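Local coordinates for protein MarR-family transcriptional regulator (Bordetella bronchiseptica, PDB 6PCO) that probably acts as a DNA-binding transcription factor of the MarR type, a regulator of biofilm formation in Bordetella whose DNA binding is controlled by 6-hydroxynicotinic acid, at residues 64-69 and 161-166; 80-85 and 113-118. One frame throughout, in Å; residues are numbered along the deposited sequence.

Contact 1. Residues 64-69 and 161-166. With BU1 (1,4-butanediol), chain E.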
ATOM      1  N   GLN A  64      -3.618  -5.105   1.157  1.00 68.72           N
ATOM      2  CA  GLN A  64      -2.996  -6.415   1.497  1.00 66.33           C
ATOM      3  C   GLN A  64      -3.732  -7.527   0.737  1.00 68.36           C
ATOM      4  O   GLN A  64      -3.108  -8.379   0.105  1.00 75.08           O
ATOM      5  CB  GLN A  64      -3.073  -6.796   2.982  1.00 69.45           C
ATOM      6  CG  GLN A  64      -2.532  -5.769   3.963  1.00 84.00           C
ATOM      7  CD  GLN A  64      -1.036  -5.784   4.146  1.00 91.69           C
ATOM      8  OE1 GLN A  64      -0.345  -6.708   3.720  1.00108.17           O
ATOM      9  NE2 GLN A  64      -0.530  -4.759   4.818  1.00 75.23           N
ATOM     10  N   ARG A  65      -5.067  -7.537   0.834  1.00 63.01           N
ATOM     11  CA  ARG A  65      -5.881  -8.575   0.194  1.00 59.92           C
ATOM     12  C   ARG A  65      -5.578  -8.634  -1.314  1.00 55.27           C
ATOM     13  O   ARG A  65      -5.364  -9.709  -1.890  1.00 57.85           O
ATOM     14  CB  ARG A  65      -7.370  -8.331   0.440  1.00 59.09           C
ATOM     15  CG  ARG A  65      -8.246  -9.420  -0.164  1.00 63.90           C
ATOM     16  CD  ARG A  65      -9.708  -9.311   0.205  1.00 64.06           C
ATOM     17  NE  ARG A  65     -10.507 -10.021  -0.782  1.00 67.38           N
ATOM     18  CZ  ARG A  65     -10.865  -9.520  -1.959  1.00 70.18           C
ATOM     19  NH1 ARG A  65     -10.342  -8.379  -2.390  1.00 73.77           N
ATOM     20  NH2 ARG A  65     -11.756 -10.160  -2.693  1.00 57.81           N
ATOM     21  N   HIS A  66      -5.547  -7.467  -1.948  1.00 47.00           N
ATOM     22  CA  HIS A  66      -5.269  -7.376  -3.361  1.00 56.07           C
ATOM     23  C   HIS A  66      -3.890  -7.973  -3.680  1.00 60.18           C
ATOM     24  O   HIS A  66      -3.747  -8.730  -4.651  1.00 66.51           O
ATOM     25  CB  HIS A  66      -5.405  -5.932  -3.856  1.00 56.43           C
ATOM     26  CG  HIS A  66      -4.828  -5.745  -5.206  1.00 56.12           C
ATOM     27  ND1 HIS A  66      -5.452  -6.231  -6.333  1.00 63.36           N
ATOM     28  CD2 HIS A  66      -3.677  -5.168  -5.613  1.00 59.89           C
ATOM     29  CE1 HIS A  66      -4.718  -5.941  -7.396  1.00 64.17           C
ATOM     30  NE2 HIS A  66      -3.618  -5.282  -6.985  1.00 57.10           N
ATOM     31  N   VAL A  67      -2.876  -7.651  -2.872  1.00 64.30           N
ATOM     32  CA  VAL A  67      -1.501  -8.094  -3.176  1.00 67.35           C
ATOM     33  C   VAL A  67      -1.402  -9.618  -3.002  1.00 57.75           C
ATOM     34  O   VAL A  67      -0.773 -10.288  -3.819  1.00 62.25           O
ATOM     35  CB  VAL A  67      -0.441  -7.337  -2.351  1.00 71.62           C
ATOM     36  CG1 VAL A  67       0.913  -8.023  -2.404  1.00 69.71           C
ATOM     37  CG2 VAL A  67      -0.305  -5.893  -2.817  1.00 71.44           C
ATOM     38  N   ALA A  68      -2.026 -10.161  -1.953  1.00 53.45           N
ATOM     39  CA  ALA A  68      -2.130 -11.615  -1.794  1.00 56.38           C
ATOM     40  C   ALA A  68      -2.801 -12.229  -3.032  1.00 59.52           C
ATOM     41  O   ALA A  68      -2.298 -13.196  -3.591  1.00 58.12           O
ATOM     42  CB  ALA A  68      -2.883 -11.961  -0.530  1.00 53.64           C
ATOM     43  N   ILE A  69      -3.935 -11.660  -3.460  1.00 56.81           N
ATOM     44  CA  ILE A  69      -4.609 -12.170  -4.617  1.00 55.84           C
ATOM     45  C   ILE A  69      -3.635 -12.120  -5.799  1.00 56.97           C
ATOM     46  O   ILE A  69      -3.525 -13.082  -6.555  1.00 69.44           O
ATOM     47  CB  ILE A  69      -5.905 -11.396  -4.902  1.00 56.24           C
ATOM     48  CG1 ILE A  69      -7.013 -11.803  -3.938  1.00 56.33           C
ATOM     49  CG2 ILE A  69      -6.346 -11.565  -6.352  1.00 59.12           C
ATOM     50  CD1 ILE A  69      -8.125 -10.783  -3.832  1.00 64.56           C
ATOM     51  N   GLN A 161     -10.917  -9.147 -11.082  1.00 53.34           N
ATOM     52  CA  GLN A 161     -12.186  -9.815 -10.773  1.00 57.32           C
ATOM     53  C   GLN A 161     -12.184 -10.328  -9.329  1.00 57.28           C
ATOM     54  O   GLN A 161     -13.111 -10.034  -8.570  1.00 76.60           O
ATOM     55  CB  GLN A 161     -12.470 -10.969 -11.737  1.00 59.83           C
ATOM     56  CG  GLN A 161     -12.821 -10.529 -13.153  1.00 62.75           C
ATOM     57  CD  GLN A 161     -13.883  -9.457 -13.180  1.00 72.14           C
ATOM     58  OE1 GLN A 161     -14.988  -9.621 -12.657  1.00 77.13           O
ATOM     59  NE2 GLN A 161     -13.540  -8.320 -13.768  1.00 83.92           N
ATOM     60  N   SER A 162     -11.136 -11.062  -8.946  1.00 58.87           N
ATOM     61  CA  SER A 162     -11.006 -11.597  -7.577  1.00 59.75           C
ATOM     62  C   SER A 162     -11.051 -10.460  -6.555  1.00 63.71           C
ATOM     63  O   SER A 162     -11.745 -10.571  -5.554  1.00 68.81           O
ATOM     64  CB  SER A 162      -9.757 -12.397  -7.404  1.00 60.09           C
ATOM     65  OG  SER A 162      -9.808 -13.570  -8.194  1.00 71.68           O
ATOM     66  N   THR A 163     -10.319  -9.375  -6.835  1.00 60.15           N
ATOM     67  CA  THR A 163     -10.207  -8.268  -5.921  1.00 60.36           C
ATOM     68  C   THR A 163     -11.585  -7.654  -5.660  1.00 59.70           C
ATOM     69  O   THR A 163     -11.886  -7.321  -4.507  1.00 56.79           O
ATOM     70  CB  THR A 163      -9.222  -7.213  -6.436  1.00 62.93           C
ATOM     71  OG1 THR A 163      -7.934  -7.822  -6.552  1.00 67.32           O
ATOM     72  CG2 THR A 163      -9.135  -6.017  -5.514  1.00 60.22           C
ATOM     73  N   PHE A 164     -12.390  -7.480  -6.724  1.00 62.55           N
ATOM     74  CA  PHE A 164     -13.774  -6.957  -6.592  1.00 60.10           C
ATOM     75  C   PHE A 164     -14.599  -7.946  -5.768  1.00 64.50           C
ATOM     76  O   PHE A 164     -15.560  -7.573  -5.076  1.00 61.61           O
ATOM     77  CB  PHE A 164     -14.457  -6.735  -7.942  1.00 56.21           C
ATOM     78  CG  PHE A 164     -14.112  -5.437  -8.639  1.00 60.38           C
ATOM     79  CD1 PHE A 164     -14.213  -4.221  -7.973  1.00 57.69           C
ATOM     80  CD2 PHE A 164     -13.685  -5.430  -9.966  1.00 54.13           C
ATOM     81  CE1 PHE A 164     -13.885  -3.031  -8.611  1.00 50.96           C
ATOM     82  CE2 PHE A 164     -13.348  -4.244 -10.595  1.00 50.87           C
ATOM     83  CZ  PHE A 164     -13.460  -3.042  -9.919  1.00 49.60           C
ATOM     84  N   GLY A 165     -14.206  -9.218  -5.853  1.00 67.29           N
ATOM     85  CA  GLY A 165     -14.799 -10.245  -5.046  1.00 69.75           C
ATOM     86  C   GLY A 165     -16.292 -10.290  -5.282  1.00 68.35           C
ATOM     87  O   GLY A 165     -16.726 -10.539  -6.407  1.00 73.14           O
ATOM     88  N   GLY A 166     -17.055  -9.983  -4.230  1.00 66.72           N
ATOM     89  CA  GLY A 166     -18.511 -10.082  -4.239  1.00 70.11           C
ATOM     90  C   GLY A 166     -19.200  -8.731  -4.326  1.00 71.61           C
ATOM     91  O   GLY A 166     -20.377  -8.657  -4.118  1.00 69.43           O
TER
HETATM   92  C1  BU1 E 201      -5.796  -5.274 -10.716  1.00 86.49           C
HETATM   93  C2  BU1 E 201      -4.644  -4.259 -10.612  1.00 92.57           C
HETATM   94  C3  BU1 E 201      -3.250  -4.890 -10.566  1.00 94.14           C
HETATM   95  C4  BU1 E 201      -2.226  -3.825 -10.132  1.00 97.04           C
HETATM   96  O5  BU1 E 201      -7.005  -4.841 -10.024  1.00 63.93           O
HETATM   97  O6  BU1 E 201      -1.773  -3.959  -8.763  1.00 79.30           O
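His66 and Thr163 are the residues of closest backbone approach, their CA atoms 5.6 Å apart, where helix 55-73 meets the C-terminal end of helix 143-164; Gly165, with positive phi, is the first residue to leave the helical conformation. Arg65 reaches that end with a chain extended from CG to NE, CG lying trans to the backbone N (chi1 -178°). Its NH1 donates to Thr163 O at 2.8 Å, the carbonyl oxygen sitting near the edge of the guanidinium, while NH2 gives a more bent bond (130°) to Ser162 O at 2.9 Å, an oxygen well tilted from the guanidinium plane. Within its own helix, Ile69 lays CD1 over the centre of one face of the Arg65 guanidinium, 3.5 Å above the plane; across the contact its CG2 rests 3.7 Å from Ser162 CB. The buried His66 works differently. Its ND1 points in the ring plane at Thr163 OG1, 3.0 Å away, in a nearly straight bond (173°). Because OG1 also bonds Ile159 O, one turn back in its helix and able only to accept, it gives its proton there and accepts from ND1. Through its other ring nitrogen, NE2, His66 is hydrogen-bonded to O6 of 1,4-butanediol at 2.9 Å. The diol is also held by Arg60 and Gly56 of the second subunit, so the pocket spans the dimer interface. This chain of bonds, Ile159 O to Thr163 OG1 to His66 ND1, would limit rotation of the imidazole and hold NE2 toward the diol, while the arginine's positive charge probably complements the partial negative charge of the helix C-terminus.

Contact 2. Residues 80-85 and 113-118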
ATOM      1  N   THR A  80       6.476  -8.761  -9.168  1.00 63.86           N
ATOM      2  CA  THR A  80       5.666  -8.085  -8.127  1.00 56.06           C
ATOM      3  C   THR A  80       4.592  -7.204  -8.777  1.00 50.83           C
ATOM      4  O   THR A  80       4.698  -6.848  -9.938  1.00 50.11           O
ATOM      5  CB  THR A  80       6.549  -7.254  -7.193  1.00 61.02           C
ATOM      6  OG1 THR A  80       7.076  -6.114  -7.875  1.00 55.39           O
ATOM      7  CG2 THR A  80       7.696  -8.066  -6.630  1.00 72.33           C
ATOM      8  N   ALA A  81       3.552  -6.890  -8.003  1.00 53.55           N
ATOM      9  CA  ALA A  81       2.478  -5.954  -8.385  1.00 59.98           C
ATOM     10  C   ALA A  81       3.062  -4.633  -8.899  1.00 54.70           C
ATOM     11  O   ALA A  81       2.643  -4.127  -9.943  1.00 60.53           O
ATOM     12  CB  ALA A  81       1.546  -5.726  -7.221  1.00 61.99           C
ATOM     13  N   ALA A  82       4.059  -4.105  -8.192  1.00 57.60           N
ATOM     14  CA  ALA A  82       4.733  -2.856  -8.598  1.00 61.34           C
ATOM     15  C   ALA A  82       5.491  -3.068  -9.920  1.00 59.50           C
ATOM     16  O   ALA A  82       5.405  -2.271 -10.842  1.00 63.38           O
ATOM     17  CB  ALA A  82       5.635  -2.370  -7.489  1.00 55.94           C
ATOM     18  N   GLN A  83       6.236  -4.163 -10.010  1.00 59.14           N
ATOM     19  CA  GLN A  83       6.952  -4.487 -11.220  1.00 58.96           C
ATOM     20  C   GLN A  83       5.975  -4.506 -12.412  1.00 63.63           C
ATOM     21  O   GLN A  83       6.265  -3.955 -13.504  1.00 57.60           O
ATOM     22  CB  GLN A  83       7.636  -5.846 -11.072  1.00 58.63           C
ATOM     23  CG  GLN A  83       9.029  -5.784 -10.481  1.00 59.07           C
ATOM     24  CD  GLN A  83       9.521  -7.157 -10.101  1.00 61.24           C
ATOM     25  OE1 GLN A  83       9.554  -8.082 -10.915  1.00 73.02           O
ATOM     26  NE2 GLN A  83       9.893  -7.299  -8.840  1.00 67.65           N
ATOM     27  N   PHE A  84       4.827  -5.163 -12.216  1.00 55.82           N
ATOM     28  CA  PHE A  84       3.891  -5.388 -13.309  1.00 60.70           C
ATOM     29  C   PHE A  84       3.373  -4.027 -13.803  1.00 62.44           C
ATOM     30  O   PHE A  84       3.411  -3.708 -14.990  1.00 62.14           O
ATOM     31  CB  PHE A  84       2.772  -6.343 -12.876  1.00 55.60           C
ATOM     32  CG  PHE A  84       1.651  -6.451 -13.872  1.00 53.09           C
ATOM     33  CD1 PHE A  84       1.841  -7.102 -15.075  1.00 56.26           C
ATOM     34  CD2 PHE A  84       0.428  -5.852 -13.635  1.00 54.35           C
ATOM     35  CE1 PHE A  84       0.820  -7.179 -16.008  1.00 50.88           C
ATOM     36  CE2 PHE A  84      -0.588  -5.931 -14.567  1.00 56.18           C
ATOM     37  CZ  PHE A  84      -0.387  -6.594 -15.755  1.00 52.06           C
ATOM     38  N   VAL A  85       2.909  -3.217 -12.857  1.00 63.09           N
ATOM     39  CA  VAL A  85       2.386  -1.899 -13.139  1.00 63.61           C
ATOM     40  C   VAL A  85       3.424  -1.057 -13.903  1.00 59.44           C
ATOM     41  O   VAL A  85       3.078  -0.410 -14.887  1.00 61.57           O
ATOM     42  CB  VAL A  85       1.934  -1.227 -11.830  1.00 63.25           C
ATOM     43  CG1 VAL A  85       1.787   0.277 -11.979  1.00 64.89           C
ATOM     44  CG2 VAL A  85       0.629  -1.847 -11.360  1.00 72.28           C
ATOM     45  N   ARG A 113      12.870   2.974  -8.663  1.00 64.89           N
ATOM     46  CA  ARG A 113      14.281   2.674  -9.008  1.00 67.83           C
ATOM     47  C   ARG A 113      14.546   1.191  -8.729  1.00 60.37           C
ATOM     48  O   ARG A 113      15.300   0.511  -9.449  1.00 57.70           O
ATOM     49  CB  ARG A 113      15.265   3.578  -8.257  1.00 73.15           C
ATOM     50  CG  ARG A 113      15.289   3.345  -6.757  1.00 99.83           C
ATOM     51  CD  ARG A 113      16.202   4.258  -5.958  1.00114.02           C
ATOM     52  NE  ARG A 113      16.077   3.946  -4.539  1.00115.43           N
ATOM     53  CZ  ARG A 113      16.415   2.772  -3.995  1.00106.59           C
ATOM     54  NH1 ARG A 113      17.000   1.818  -4.727  1.00107.45           N
ATOM     55  NH2 ARG A 113      16.127   2.546  -2.726  1.00103.73           N
ATOM     56  N   GLY A 114      13.906   0.685  -7.672  1.00 53.98           N
ATOM     57  CA  GLY A 114      14.074  -0.682  -7.280  1.00 55.71           C
ATOM     58  C   GLY A 114      13.493  -1.616  -8.318  1.00 59.16           C
ATOM     59  O   GLY A 114      14.144  -2.564  -8.743  1.00 54.27           O
ATOM     60  N   VAL A 115      12.256  -1.318  -8.743  1.00 66.06           N
ATOM     61  CA  VAL A 115      11.624  -2.034  -9.854  1.00 61.41           C
ATOM     62  C   VAL A 115      12.527  -1.996 -11.092  1.00 55.01           C
ATOM     63  O   VAL A 115      12.800  -3.025 -11.705  1.00 52.74           O
ATOM     64  CB  VAL A 115      10.245  -1.462 -10.195  1.00 60.33           C
ATOM     65  CG1 VAL A 115       9.787  -1.977 -11.548  1.00 59.07           C
ATOM     66  CG2 VAL A 115       9.221  -1.762  -9.100  1.00 58.05           C
ATOM     67  N   ILE A 116      12.985  -0.809 -11.470  1.00 51.86           N
ATOM     68  CA  ILE A 116      13.694  -0.709 -12.710  1.00 59.86           C
ATOM     69  C   ILE A 116      14.937  -1.597 -12.641  1.00 61.86           C
ATOM     70  O   ILE A 116      15.226  -2.318 -13.590  1.00 62.53           O
ATOM     71  CB  ILE A 116      14.013   0.750 -13.075  1.00 61.35           C
ATOM     72  CG1 ILE A 116      12.727   1.487 -13.444  1.00 60.64           C
ATOM     73  CG2 ILE A 116      15.035   0.817 -14.197  1.00 60.83           C
ATOM     74  CD1 ILE A 116      12.938   2.930 -13.732  1.00 67.85           C
ATOM     75  N   GLU A 117      15.640  -1.534 -11.504  1.00 71.96           N
ATOM     76  CA  GLU A 117      16.890  -2.259 -11.299  1.00 70.49           C
ATOM     77  C   GLU A 117      16.608  -3.764 -11.441  1.00 66.79           C
ATOM     78  O   GLU A 117      17.298  -4.461 -12.195  1.00 72.97           O
ATOM     79  CB  GLU A 117      17.520  -1.867  -9.954  1.00 81.54           C
ATOM     80  CG  GLU A 117      18.363  -0.588 -10.006  1.00 89.03           C
ATOM     81  CD  GLU A 117      18.587   0.117  -8.671  1.00 96.70           C
ATOM     82  OE1 GLU A 117      18.639  -0.580  -7.624  1.00121.91           O
ATOM     83  OE2 GLU A 117      18.683   1.364  -8.663  1.00 92.20           O
ATOM     84  N   ARG A 118      15.549  -4.253 -10.780  1.00 64.94           N
ATOM     85  CA  ARG A 118      15.138  -5.671 -10.887  1.00 62.69           C
ATOM     86  C   ARG A 118      14.788  -6.025 -12.347  1.00 61.43           C
ATOM     87  O   ARG A 118      15.292  -7.010 -12.870  1.00 64.82           O
ATOM     88  CB  ARG A 118      13.993  -5.976  -9.914  1.00 59.62           C
ATOM     89  CG  ARG A 118      14.402  -5.995  -8.447  1.00 59.63           C
ATOM     90  CD  ARG A 118      13.250  -6.334  -7.518  1.00 60.58           C
ATOM     91  NE  ARG A 118      13.585  -6.338  -6.097  1.00 56.70           N
ATOM     92  CZ  ARG A 118      12.775  -6.780  -5.138  1.00 56.31           C
ATOM     93  NH1 ARG A 118      11.550  -7.178  -5.434  1.00 57.84           N
ATOM     94  NH2 ARG A 118      13.195  -6.850  -3.887  1.00 54.47           N
TER
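Apolar contacts centre on Val115, whose two methyls pack against Ala82 and Gln83 where helices 81-93 and 109-121 come together. The short segments 81-85 and 113-118 run at 79° to each other, with axes 9.6 Å apart and the CA atoms of Gln83 and Val115 separated by 5.5 Å. CG2 of Val115 packs on Ala82 CB at 4.0 Å; CG1, trans to the valine's own backbone N (chi1 165°), lies 3.8 Å from Gln83 CA and also meets the aliphatic CG of Gln83. Leu119, also on helix 109-121, touches Gln83 as well. In the winged helix-turn-helix topology of MarR proteins, helix 109-121 probably corresponds to the DNA-recognition helix.

Polar side chains meet here by van der Waals contact. Gln83, extended beyond CG, brings NE2 to 3.7 Å from Arg118 CD, and the amide lies at the guanidinium edge with the two planes nearly perpendicular, 84° apart. Thr80 CG2 approaches the same edge, 4.1 Å from Arg118 NH1.

The one side-chain hydrogen bond lies within 80-85. Thr80 is the N-cap of helix 81-93, its OG1 accepting from Gln83 N at 3.0 Å.

With no hydrogen bond crossing between the segments, the join rests on dispersion and shape: a buried valine against a capped first turn, flanked by the solvent-exposed Arg118.

How the contacts relate
Contact 1 closes a long loop of the chain, and contact 2 is nested inside it; their centres lie 20 Å apart and their nearest atoms about 5 Å apart, without touching. The bound 1,4-butanediol lies between them. Contact 1 supplies His66, which bonds it directly, whereas segment 80-85 of contact 2 supplies Val85, and the side chain of Ala82 is about 8 Å from a diol molecule. Helices 55-73 and 81-93 follow each other in the chain, and Phe70 of the first packs on Ala81 and Phe84 of the second. Since Arg60 and Gly56 of the second subunit also bind the diol, a ligand there could influence how the subunits and the DNA-binding part are placed.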